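Local coordinates for ribosome inactivating type 1 protein (Iris hollandica, PDB 3MVG) that belongs to the ribosome-inactivating protein family of plants and, as a type 1 member, consists of the family's mixed alpha/beta domain alone, at residues G10-S15 against T181-D186; S32-P37 against T206-A211; Q77-F82 against T135-S140; E120-G125 against S151-I156. All blocks are in the same frame, centred on the assembly; numbering follows the deposited sequence. Where two conformers were deposited one is given.

In the fold
Contact 4 is the central one, about 10 Å from the centre of the chain; the other three lie 19 or 20 Å out. Contact 3 and contact 4 touch, because helix 126-138 packs on helix 146-164: Leu136 meets Leu152 and Leu155, and the segments of the two contacts alternate along the chain. Both are nested inside the long loops closed by contact 1 and contact 2. Contacts 1 and 4 have centres 19 Å apart and nearest atoms about 4 Å apart. Contacts 2 and 3 sit on opposite sides of the chain's centre, with their centres 37 Å apart. Contacts 1 and 2 cross along the chain and both reach the second subunit, so parts of both also take part in the subunit contact.

Contact 1. Residues G10-S15 against T181-D186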
# COMPACT_ATOMS: atom_id res chain seq x y z
N GLY A 10 -17.33 11.34 -0.87
CA GLY A 10 -16.65 11.30 0.42
C GLY A 10 -15.52 10.30 0.53
O GLY A 10 -15.05 10.03 1.63
N THR A 11 -15.07 9.74 -0.60
CA THR A 11 -14.02 8.72 -0.58
C THR A 11 -12.74 9.20 0.10
O THR A 11 -12.22 10.28 -0.19
CB THR A 11 -13.68 8.23 -2.00
OG1 THR A 11 -14.80 7.50 -2.52
CG2 THR A 11 -12.47 7.29 -2.01
N THR A 12 -12.25 8.36 0.99
CA THR A 12 -10.96 8.54 1.63
C THR A 12 -10.09 7.31 1.34
O THR A 12 -10.60 6.30 0.81
CB THR A 12 -11.12 8.68 3.16
OG1 THR A 12 -11.71 7.48 3.66
CG2 THR A 12 -12.00 9.89 3.53
N ARG A 13 -8.81 7.37 1.67
CA ARG A 13 -7.94 6.21 1.54
C ARG A 13 -8.54 5.04 2.31
O ARG A 13 -8.61 3.91 1.81
CB ARG A 13 -6.52 6.51 2.03
CG ARG A 13 -5.84 7.68 1.33
CD ARG A 13 -4.44 7.93 1.90
NE ARG A 13 -4.09 9.35 1.93
CZ ARG A 13 -3.10 9.91 1.24
NH1 ARG A 13 -2.33 9.16 0.45
NH2 ARG A 13 -2.86 11.21 1.33
N ARG A 14 -8.99 5.33 3.53
CA ARG A 14 -9.55 4.33 4.43
C ARG A 14 -10.83 3.70 3.88
O ARG A 14 -10.99 2.49 3.93
CB ARG A 14 -9.81 4.99 5.79
CG ARG A 14 -9.95 4.05 6.97
CD ARG A 14 -9.98 4.91 8.24
NE ARG A 14 -9.89 4.16 9.49
CZ ARG A 14 -10.92 3.86 10.27
NH1 ARG A 14 -10.72 3.18 11.39
NH2 ARG A 14 -12.15 4.24 9.94
N SER A 15 -11.74 4.51 3.34
CA SER A 15 -13.00 3.97 2.83
C SER A 15 -12.79 3.08 1.60
O SER A 15 -13.46 2.06 1.45
CB SER A 15 -14.06 5.05 2.57
OG SER A 15 -13.76 5.85 1.43
N THR A 181 -8.74 19.79 2.49
CA THR A 181 -10.18 20.03 2.38
C THR A 181 -10.46 21.12 1.33
O THR A 181 -9.90 22.22 1.43
CB THR A 181 -10.81 20.40 3.75
OG1 THR A 181 -10.38 19.47 4.74
CG2 THR A 181 -12.34 20.37 3.67
N PRO A 182 -11.28 20.81 0.30
CA PRO A 182 -11.90 19.51 0.03
C PRO A 182 -10.89 18.42 -0.32
O PRO A 182 -9.77 18.74 -0.75
CB PRO A 182 -12.79 19.79 -1.19
CG PRO A 182 -12.16 20.97 -1.84
CD PRO A 182 -11.65 21.81 -0.72
N ILE A 183 -11.28 17.16 -0.16
CA ILE A 183 -10.45 16.03 -0.55
C ILE A 183 -10.15 16.16 -2.04
O ILE A 183 -11.02 16.54 -2.83
CB ILE A 183 -11.16 14.68 -0.26
CG1 ILE A 183 -11.38 14.51 1.25
CG2 ILE A 183 -10.37 13.50 -0.82
CD1 ILE A 183 -12.36 13.42 1.63
N ARG A 184 -8.91 15.89 -2.42
CA ARG A 184 -8.53 15.89 -3.83
C ARG A 184 -8.26 14.48 -4.31
O ARG A 184 -7.79 13.63 -3.55
CB ARG A 184 -7.31 16.79 -4.08
CG ARG A 184 -7.58 18.26 -3.75
CD ARG A 184 -6.57 19.19 -4.40
NE ARG A 184 -5.26 19.13 -3.75
CZ ARG A 184 -4.88 19.93 -2.76
NH1 ARG A 184 -3.66 19.80 -2.24
NH2 ARG A 184 -5.70 20.85 -2.27
N TYR A 185 -8.56 14.24 -5.58
CA TYR A 185 -8.40 12.92 -6.19
C TYR A 185 -7.54 12.99 -7.44
O TYR A 185 -7.98 13.48 -8.48
CB TYR A 185 -9.77 12.35 -6.56
CG TYR A 185 -10.68 12.21 -5.38
CD1 TYR A 185 -11.73 13.12 -5.18
CD2 TYR A 185 -10.49 11.21 -4.44
CE1 TYR A 185 -12.56 13.02 -4.08
CE2 TYR A 185 -11.32 11.09 -3.34
CZ TYR A 185 -12.35 12.00 -3.16
OH TYR A 185 -13.18 11.90 -2.08
N ASP A 186 -6.31 12.52 -7.33
CA ASP A 186 -5.38 12.56 -8.45
C ASP A 186 -5.46 11.29 -9.28
O ASP A 186 -5.94 10.26 -8.81
CB ASP A 186 -3.95 12.75 -7.94
CG ASP A 186 -3.74 14.08 -7.24
OD1 ASP A 186 -4.50 15.04 -7.48
OD2 ASP A 186 -2.78 14.16 -6.43
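Tyr185 reaches the loop before helix 13-27 with its hydroxyl and gives a hydrogen bond to the backbone carbonyl of Thr11, with OH 2.7 Å from O. The oxygen lies at the ring edge, near the ring plane, and the donor meets it in the carbonyl plane on a lone pair, at a C=O...donor angle of 123°. Tyrosine suits the place because a rigid ring carries a donor from strand 184-185 to a backbone acceptor on the loop.

Van der Waals contacts flank this bond. Ile183 extends CD1 to 3.6 Å from Thr11 O and makes an apolar contact with Thr12 CG2 at 4.0 Å, while Tyr185 CE2 lies 3.9 Å from Thr11 CB. Thr11 turns its hydroxyl to Val8 O, leaving its carbon side to the ring.

At the helix start, N-cap Thr12 and Ser15 form a capping box: Ser15 N donates to Thr12 OG1 (3.0 Å), and Thr12 N donates to Ser15 OG at 171°, nearly straight. With chi1 at 61°, Thr12 sets OG1 between its own N and carbonyl carbon, and CG2 is left for Ile183. The chemistry thus divides the work: two hydroxyls take the N-H groups of Ser15 and Thr12, and one phenol ties the approach to strand 184-185.

Contact 2. Residues S32-P37 against T206-A211; sequences SVHDIP and TEVQRA
Val33 and Ile36, at the two ends of a type I' turn, meet Val208 on helix 201-210 through methyl groups. Val33 CG1 lies 4.2 Å from Val208 CG1, and Ile36 CD1 reaches the same methyl at 4.4 Å. Beta-branched residues suit the paired strands here and offer compact apolar surface; Val33 CG1 also rests near the aliphatic CG of Gln209, whose amide end is bonded elsewhere, to Leu248, Ser205 and Trp250.

The polar part belongs to His34. Its side chain and that of Val208 lie alongside, running opposite ways, with CD2 3.5 Å from Val208 O near the ring plane. NE2 is hydrogen-bonded to a water at 2.7 Å, also at the ring edge. That water is hydrogen-bonded to Val208 O and Ala211 O as well, 2.9 Å each. Histidine suits the place because one edge offers both a nitrogen for the water and a carbon for the carbonyl and valine methyl. Two backbone bonds between Val33 and Ile36 close the turn; Asp35, at a positive-phi position like His34, forms a salt bridge with Arg184 of the second subunit.

Helix 235-240 packs beside both segments, its Val235 touching His34, Val208 and Ala211, while strand 215-223 meets helix 201-210 at Glu207 through Phe216, Leu217 and Val220.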
# COMPACT_ATOMS: atom_id res chain seq x y z
N SER A 32 -6.76 -20.42 3.43
CA SER A 32 -5.59 -19.56 3.42
C SER A 32 -4.41 -20.39 2.94
O SER A 32 -4.20 -21.51 3.44
CB SER A 32 -5.33 -19.06 4.85
OG SER A 32 -4.25 -18.16 4.91
N VAL A 33 -3.65 -19.88 1.98
CA VAL A 33 -2.42 -20.55 1.53
C VAL A 33 -1.28 -19.54 1.66
O VAL A 33 -1.29 -18.49 1.01
CB VAL A 33 -2.53 -21.07 0.07
CG1 VAL A 33 -1.22 -21.73 -0.36
CG2 VAL A 33 -3.68 -22.08 -0.07
N HIS A 34 -0.30 -19.86 2.51
CA HIS A 34 0.79 -18.92 2.83
C HIS A 34 0.27 -17.52 3.17
O HIS A 34 0.83 -16.51 2.73
CB HIS A 34 1.81 -18.85 1.69
CG HIS A 34 2.53 -20.14 1.47
ND1 HIS A 34 3.51 -20.59 2.33
CD2 HIS A 34 2.43 -21.06 0.48
CE1 HIS A 34 3.97 -21.75 1.88
NE2 HIS A 34 3.33 -22.06 0.76
N ASP A 35 -0.82 -17.49 3.93
CA ASP A 35 -1.43 -16.25 4.42
C ASP A 35 -2.05 -15.37 3.34
O ASP A 35 -2.25 -14.17 3.54
CB ASP A 35 -0.47 -15.47 5.33
CG ASP A 35 -0.20 -16.19 6.62
OD1 ASP A 35 -1.10 -16.91 7.11
OD2 ASP A 35 0.91 -16.05 7.16
N ILE A 36 -2.35 -15.99 2.19
CA ILE A 36 -3.10 -15.35 1.12
C ILE A 36 -4.40 -16.14 0.93
O ILE A 36 -4.37 -17.37 0.88
CB ILE A 36 -2.31 -15.30 -0.20
CG1 ILE A 36 -0.89 -14.76 0.04
CG2 ILE A 36 -3.05 -14.45 -1.24
CD1 ILE A 36 -0.03 -14.77 -1.20
N PRO A 37 -5.54 -15.44 0.84
CA PRO A 37 -6.81 -16.14 0.62
C PRO A 37 -6.84 -16.90 -0.70
O PRO A 37 -6.41 -16.39 -1.74
CB PRO A 37 -7.83 -15.01 0.57
CG PRO A 37 -7.24 -13.95 1.41
CD PRO A 37 -5.77 -14.01 1.13
N THR A 206 -0.46 -19.82 -8.96
CA THR A 206 -0.04 -21.22 -9.08
C THR A 206 1.29 -21.47 -8.37
O THR A 206 1.42 -22.44 -7.61
CB THR A 206 -0.01 -21.63 -10.55
OG1 THR A 206 -1.35 -21.62 -11.04
CG2 THR A 206 0.58 -23.04 -10.72
N GLU A 207 2.26 -20.58 -8.58
CA GLU A 207 3.56 -20.75 -7.93
C GLU A 207 3.44 -20.72 -6.41
O GLU A 207 4.11 -21.49 -5.71
CB GLU A 207 4.58 -19.72 -8.42
CG GLU A 207 5.01 -19.89 -9.89
CD GLU A 207 5.57 -21.27 -10.21
OE1 GLU A 207 6.36 -21.81 -9.40
OE2 GLU A 207 5.21 -21.81 -11.27
N VAL A 208 2.57 -19.87 -5.88
CA VAL A 208 2.35 -19.86 -4.43
C VAL A 208 1.82 -21.22 -3.95
O VAL A 208 2.27 -21.74 -2.92
CB VAL A 208 1.44 -18.69 -3.99
CG1 VAL A 208 0.98 -18.86 -2.53
CG2 VAL A 208 2.17 -17.38 -4.17
N GLN A 209 0.88 -21.79 -4.70
CA GLN A 209 0.26 -23.06 -4.31
C GLN A 209 1.20 -24.27 -4.45
O GLN A 209 1.05 -25.24 -3.71
CB GLN A 209 -1.05 -23.29 -5.06
CG GLN A 209 -2.17 -22.40 -4.54
CD GLN A 209 -3.31 -22.28 -5.51
OE1 GLN A 209 -4.22 -23.11 -5.53
NE2 GLN A 209 -3.29 -21.23 -6.32
N ARG A 210 2.16 -24.19 -5.36
CA ARG A 210 3.09 -25.30 -5.62
C ARG A 210 4.43 -25.13 -4.90
O ARG A 210 5.29 -26.02 -4.97
CB ARG A 210 3.35 -25.44 -7.12
CG ARG A 210 2.12 -25.70 -7.95
CD ARG A 210 2.50 -26.08 -9.36
NE ARG A 210 3.14 -27.40 -9.40
CZ ARG A 210 3.36 -28.11 -10.50
NH1 ARG A 210 3.01 -27.63 -11.69
NH2 ARG A 210 3.94 -29.30 -10.42
N ALA A 211 4.62 -24.01 -4.21
CA ALA A 211 5.90 -23.71 -3.58
C ALA A 211 6.29 -24.75 -2.53
O ALA A 211 5.42 -25.32 -1.86
CB ALA A 211 5.88 -22.33 -2.97
O HOH W 1 2.97 -23.96 -1.17

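Contact 3. Residues Q77-F82 against T135-S140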
# COMPACT_ATOMS: atom_id res chain seq x y z
N GLN A 77 -25.26 -4.71 -13.97
CA GLN A 77 -26.62 -4.19 -14.06
C GLN A 77 -26.62 -2.67 -14.07
O GLN A 77 -25.88 -2.03 -13.30
CB GLN A 77 -27.45 -4.67 -12.88
CG GLN A 77 -28.94 -4.35 -13.01
CD GLN A 77 -29.73 -4.67 -11.77
OE1 GLN A 77 -30.82 -5.24 -11.85
NE2 GLN A 77 -29.19 -4.31 -10.61
N ALA A 78 -27.44 -2.10 -14.94
CA ALA A 78 -27.66 -0.65 -14.99
C ALA A 78 -29.12 -0.41 -15.28
O ALA A 78 -29.67 -0.97 -16.23
CB ALA A 78 -26.81 -0.03 -16.07
N GLN A 79 -29.76 0.42 -14.46
CA GLN A 79 -31.17 0.79 -14.63
C GLN A 79 -32.06 -0.42 -14.90
O GLN A 79 -32.80 -0.47 -15.89
CB GLN A 79 -31.33 1.85 -15.72
CG GLN A 79 -30.63 3.17 -15.42
CD GLN A 79 -31.07 4.29 -16.32
OE1 GLN A 79 -32.26 4.61 -16.40
NE2 GLN A 79 -30.12 4.92 -17.00
N ASN A 80 -31.96 -1.41 -14.01
CA ASN A 80 -32.83 -2.59 -14.03
C ASN A 80 -32.72 -3.48 -15.29
O ASN A 80 -33.69 -4.16 -15.66
CB ASN A 80 -34.29 -2.20 -13.76
CG ASN A 80 -35.08 -3.32 -13.11
OD1 ASN A 80 -34.54 -4.11 -12.33
ND2 ASN A 80 -36.36 -3.39 -13.42
N ARG A 81 -31.56 -3.47 -15.93
CA ARG A 81 -31.23 -4.45 -16.96
C ARG A 81 -29.80 -4.94 -16.77
O ARG A 81 -28.91 -4.14 -16.45
CB ARG A 81 -31.41 -3.87 -18.37
CG ARG A 81 -31.39 -4.96 -19.44
CD ARG A 81 -31.57 -4.43 -20.84
NE ARG A 81 -31.83 -5.54 -21.75
CZ ARG A 81 -31.82 -5.47 -23.08
NH1 ARG A 81 -31.55 -4.32 -23.70
NH2 ARG A 81 -32.07 -6.56 -23.78
N PHE A 82 -29.60 -6.24 -16.94
CA PHE A 82 -28.26 -6.81 -16.93
C PHE A 82 -27.65 -6.83 -18.33
O PHE A 82 -28.35 -6.98 -19.35
CB PHE A 82 -28.25 -8.21 -16.31
CG PHE A 82 -28.29 -8.22 -14.81
CD1 PHE A 82 -29.50 -8.17 -14.12
CD2 PHE A 82 -27.10 -8.31 -14.07
CE1 PHE A 82 -29.54 -8.18 -12.73
CE2 PHE A 82 -27.14 -8.33 -12.67
CZ PHE A 82 -28.35 -8.27 -12.00
N THR A 135 -21.12 6.34 -16.97
CA THR A 135 -21.18 5.92 -18.36
C THR A 135 -21.96 4.62 -18.50
O THR A 135 -22.86 4.53 -19.34
CB THR A 135 -19.77 5.78 -18.95
OG1 THR A 135 -19.11 7.06 -18.88
CG2 THR A 135 -19.82 5.35 -20.40
N LEU A 136 -21.67 3.64 -17.66
CA LEU A 136 -22.41 2.40 -17.69
C LEU A 136 -23.85 2.61 -17.25
O LEU A 136 -24.77 1.99 -17.78
CB LEU A 136 -21.74 1.33 -16.84
CG LEU A 136 -20.37 0.84 -17.33
CD1 LEU A 136 -19.94 -0.38 -16.54
CD2 LEU A 136 -20.37 0.52 -18.84
N HIS A 137 -24.07 3.51 -16.28
CA HIS A 137 -25.43 3.79 -15.83
C HIS A 137 -26.32 4.26 -16.98
O HIS A 137 -27.47 3.84 -17.08
CB HIS A 137 -25.44 4.83 -14.71
CG HIS A 137 -26.79 5.05 -14.11
ND1 HIS A 137 -27.66 6.01 -14.58
CD2 HIS A 137 -27.44 4.40 -13.12
CE1 HIS A 137 -28.78 5.96 -13.88
NE2 HIS A 137 -28.67 5.00 -12.99
N ASN A 138 -25.76 5.11 -17.83
CA ASN A 138 -26.52 5.77 -18.88
C ASN A 138 -26.54 5.06 -20.23
O ASN A 138 -27.41 5.34 -21.05
CB ASN A 138 -26.02 7.20 -19.05
CG ASN A 138 -26.23 8.04 -17.80
OD1 ASN A 138 -27.11 7.76 -16.99
ND2 ASN A 138 -25.41 9.07 -17.64
N TRP A 139 -25.59 4.17 -20.47
CA TRP A 139 -25.47 3.52 -21.79
C TRP A 139 -26.57 2.49 -22.03
O TRP A 139 -26.95 1.74 -21.14
CB TRP A 139 -24.10 2.86 -21.95
CG TRP A 139 -23.84 2.24 -23.31
CD1 TRP A 139 -23.28 2.85 -24.40
CD2 TRP A 139 -24.12 0.89 -23.71
NE1 TRP A 139 -23.19 1.96 -25.45
CE2 TRP A 139 -23.69 0.75 -25.05
CE3 TRP A 139 -24.66 -0.23 -23.05
CZ2 TRP A 139 -23.80 -0.46 -25.74
CZ3 TRP A 139 -24.76 -1.43 -23.74
CH2 TRP A 139 -24.34 -1.53 -25.08
N SER A 140 -27.08 2.48 -23.26
CA SER A 140 -27.94 1.39 -23.69
C SER A 140 -27.71 1.09 -25.16
O SER A 140 -27.40 1.99 -25.94
CB SER A 140 -29.41 1.70 -23.41
OG SER A 140 -29.81 2.85 -24.12
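A type I' turn from Ala78 to Arg81, joining strands 72-78 and 81-84, brings its first residue to the end of helix 126-138, with Ala78 and His137 CA atoms 5.0 Å apart. So close an approach calls for a small side chain: Ala78 points its CB at the helix, 3.3 Å from Leu136 O.

Gln79 carries most of the rest. Its side chain, extended beyond CG, lies across the imidazole of His137 at about a right angle, with the amide and ring planes only 16° apart. CG sits over one face in a CH-pi contact, 3.9 Å from the ring centroid and offset toward the rim. Further along, NE2 donates to His137 O at 2.9 Å and 166°; the oxygen lies in the Gln79 amide plane, but the donor stands above the carbonyl plane.

His137 holds CG anti to its backbone N (chi1 -174°), which carries the ring beneath Gln79. Its rotation is fixed from the edge: ND1 donates to Asn138 OD1 at 3.0 Å, nearly straight; the oxygen lies in the ring plane, although the donor stands above the Asn138 carbonyl plane.

Chemically, glutamine serves twice, its methylene covering an aromatic face and its amide binding a carbonyl at the helix end, while the histidine proton on ND1 is committed to Asn138.

Contact 4. Residues E120-G125 against S151-I156; sequences ENIDLG and SLIVLI
Ile122 faces helix 146-164 with both of its branches, and each finds a different residue. Its CG2 meets Val154 CG2 at 3.6 Å, the closest side-chain approach here, where the two side chains cross obliquely. The longer branch, with CG1 anti to the carbonyl carbon (chi1 -66°) and extended to its end, carries CD1 to Ile153. There the two isoleucines cross at about a right angle, and CD1 lies 3.9 Å from Ile153 CG2 and 4.0 Å from Ile153 CD1, touching both branches of its partner. A branched side chain thus fits neighbouring residues on one turn of the helix.

Leu124 comes to Val154 from farther along the loop. Its CA-CB bond runs beside the helix, but CD2 bends in to 4.0 Å from Val154 CA and 4.2 Å from Val154 CG1. Val154 is therefore touched on both methyls: CG2 by Ile122 and CG1 by Leu124. A short beta-branched residue suits this place, since it lets Leu124 approach the helix backbone itself.

Between the two loop residues, Asp123 points the other way. Its carboxylate forms a salt bridge with Arg189, while its backbone O passes 4.2 Å from Val154 CG2. The alternation of apolar, charged and apolar side chains follows the extended backbone of the loop, and Leu124 is backbone hydrogen-bonded to Phe188.

Such aliphatic packing belongs to the hydrophobic core of the ribosome-inactivating protein fold: the loop between helices 108-115 and 126-138 lies against the buried residues 151-156 of helix 146-164, just before Gly125 takes the N-cap position of helix 126-138.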
# COMPACT_ATOMS: atom_id res chain seq x y z
N GLU A 120 -2.82 1.52 -20.87
CA GLU A 120 -1.69 2.40 -20.54
C GLU A 120 -2.05 3.87 -20.76
O GLU A 120 -1.39 4.75 -20.21
CB GLU A 120 -0.45 2.05 -21.38
CG GLU A 120 0.31 0.83 -20.91
CD GLU A 120 1.48 0.47 -21.81
OE1 GLU A 120 2.27 1.36 -22.17
OE2 GLU A 120 1.61 -0.73 -22.14
N ASN A 121 -3.09 4.12 -21.55
CA ASN A 121 -3.50 5.49 -21.89
C ASN A 121 -4.83 5.92 -21.27
O ASN A 121 -5.43 6.92 -21.68
CB ASN A 121 -3.52 5.65 -23.42
CG ASN A 121 -2.19 5.30 -24.06
OD1 ASN A 121 -1.13 5.70 -23.58
ND2 ASN A 121 -2.24 4.54 -25.15
N ILE A 122 -5.27 5.19 -20.24
CA ILE A 122 -6.54 5.44 -19.57
C ILE A 122 -6.30 5.80 -18.11
O ILE A 122 -5.76 5.00 -17.35
CB ILE A 122 -7.49 4.23 -19.70
CG1 ILE A 122 -7.89 4.03 -21.17
CG2 ILE A 122 -8.72 4.39 -18.78
CD1 ILE A 122 -8.65 2.74 -21.46
N ASP A 123 -6.69 7.02 -17.73
CA ASP A 123 -6.54 7.50 -16.35
C ASP A 123 -7.30 6.63 -15.36
O ASP A 123 -8.43 6.23 -15.62
CB ASP A 123 -7.07 8.94 -16.19
CG ASP A 123 -6.16 9.99 -16.80
OD1 ASP A 123 -5.00 9.70 -17.12
OD2 ASP A 123 -6.63 11.14 -16.93
N LEU A 124 -6.65 6.35 -14.23
CA LEU A 124 -7.27 5.65 -13.11
C LEU A 124 -7.23 6.52 -11.87
O LEU A 124 -6.22 7.16 -11.57
CB LEU A 124 -6.53 4.34 -12.84
CG LEU A 124 -6.52 3.31 -13.97
CD1 LEU A 124 -5.71 2.10 -13.54
CD2 LEU A 124 -7.93 2.88 -14.37
N GLY A 125 -8.33 6.53 -11.14
CA GLY A 125 -8.48 7.32 -9.93
C GLY A 125 -9.96 7.38 -9.61
O GLY A 125 -10.77 6.75 -10.29
N SER A 151 -15.11 1.92 -20.00
CA SER A 151 -15.54 2.01 -18.60
C SER A 151 -15.25 0.74 -17.84
O SER A 151 -14.84 0.79 -16.67
CB SER A 151 -17.01 2.39 -18.51
OG SER A 151 -17.21 3.67 -19.11
N LEU A 152 -15.42 -0.41 -18.49
CA LEU A 152 -15.08 -1.69 -17.87
C LEU A 152 -13.59 -1.84 -17.62
O LEU A 152 -13.19 -2.40 -16.61
CB LEU A 152 -15.63 -2.85 -18.70
CG LEU A 152 -17.14 -3.08 -18.58
CD1 LEU A 152 -17.60 -4.06 -19.65
CD2 LEU A 152 -17.55 -3.55 -17.19
N ILE A 153 -12.76 -1.30 -18.50
CA ILE A 153 -11.31 -1.30 -18.26
C ILE A 153 -10.99 -0.59 -16.95
O ILE A 153 -10.19 -1.07 -16.14
CB ILE A 153 -10.55 -0.65 -19.44
CG1 ILE A 153 -10.58 -1.59 -20.65
CG2 ILE A 153 -9.11 -0.33 -19.06
CD1 ILE A 153 -10.12 -0.95 -21.95
N VAL A 154 -11.62 0.57 -16.73
CA VAL A 154 -11.43 1.34 -15.51
C VAL A 154 -11.93 0.55 -14.29
O VAL A 154 -11.21 0.38 -13.30
CB VAL A 154 -12.14 2.72 -15.59
CG1 VAL A 154 -12.09 3.46 -14.26
CG2 VAL A 154 -11.49 3.58 -16.68
N LEU A 155 -13.16 0.05 -14.37
CA LEU A 155 -13.78 -0.62 -13.22
C LEU A 155 -13.12 -1.95 -12.87
O LEU A 155 -12.92 -2.25 -11.70
CB LEU A 155 -15.28 -0.80 -13.44
CG LEU A 155 -16.04 0.53 -13.54
CD1 LEU A 155 -17.51 0.30 -13.84
CD2 LEU A 155 -15.86 1.42 -12.30
N ILE A 156 -12.78 -2.74 -13.89
CA ILE A 156 -12.07 -3.99 -13.66
C ILE A 156 -10.75 -3.74 -12.92
O ILE A 156 -10.43 -4.43 -11.95
CB ILE A 156 -11.86 -4.78 -14.97
CG1 ILE A 156 -13.20 -5.34 -15.45
CG2 ILE A 156 -10.82 -5.89 -14.77
CD1 ILE A 156 -13.22 -5.79 -16.90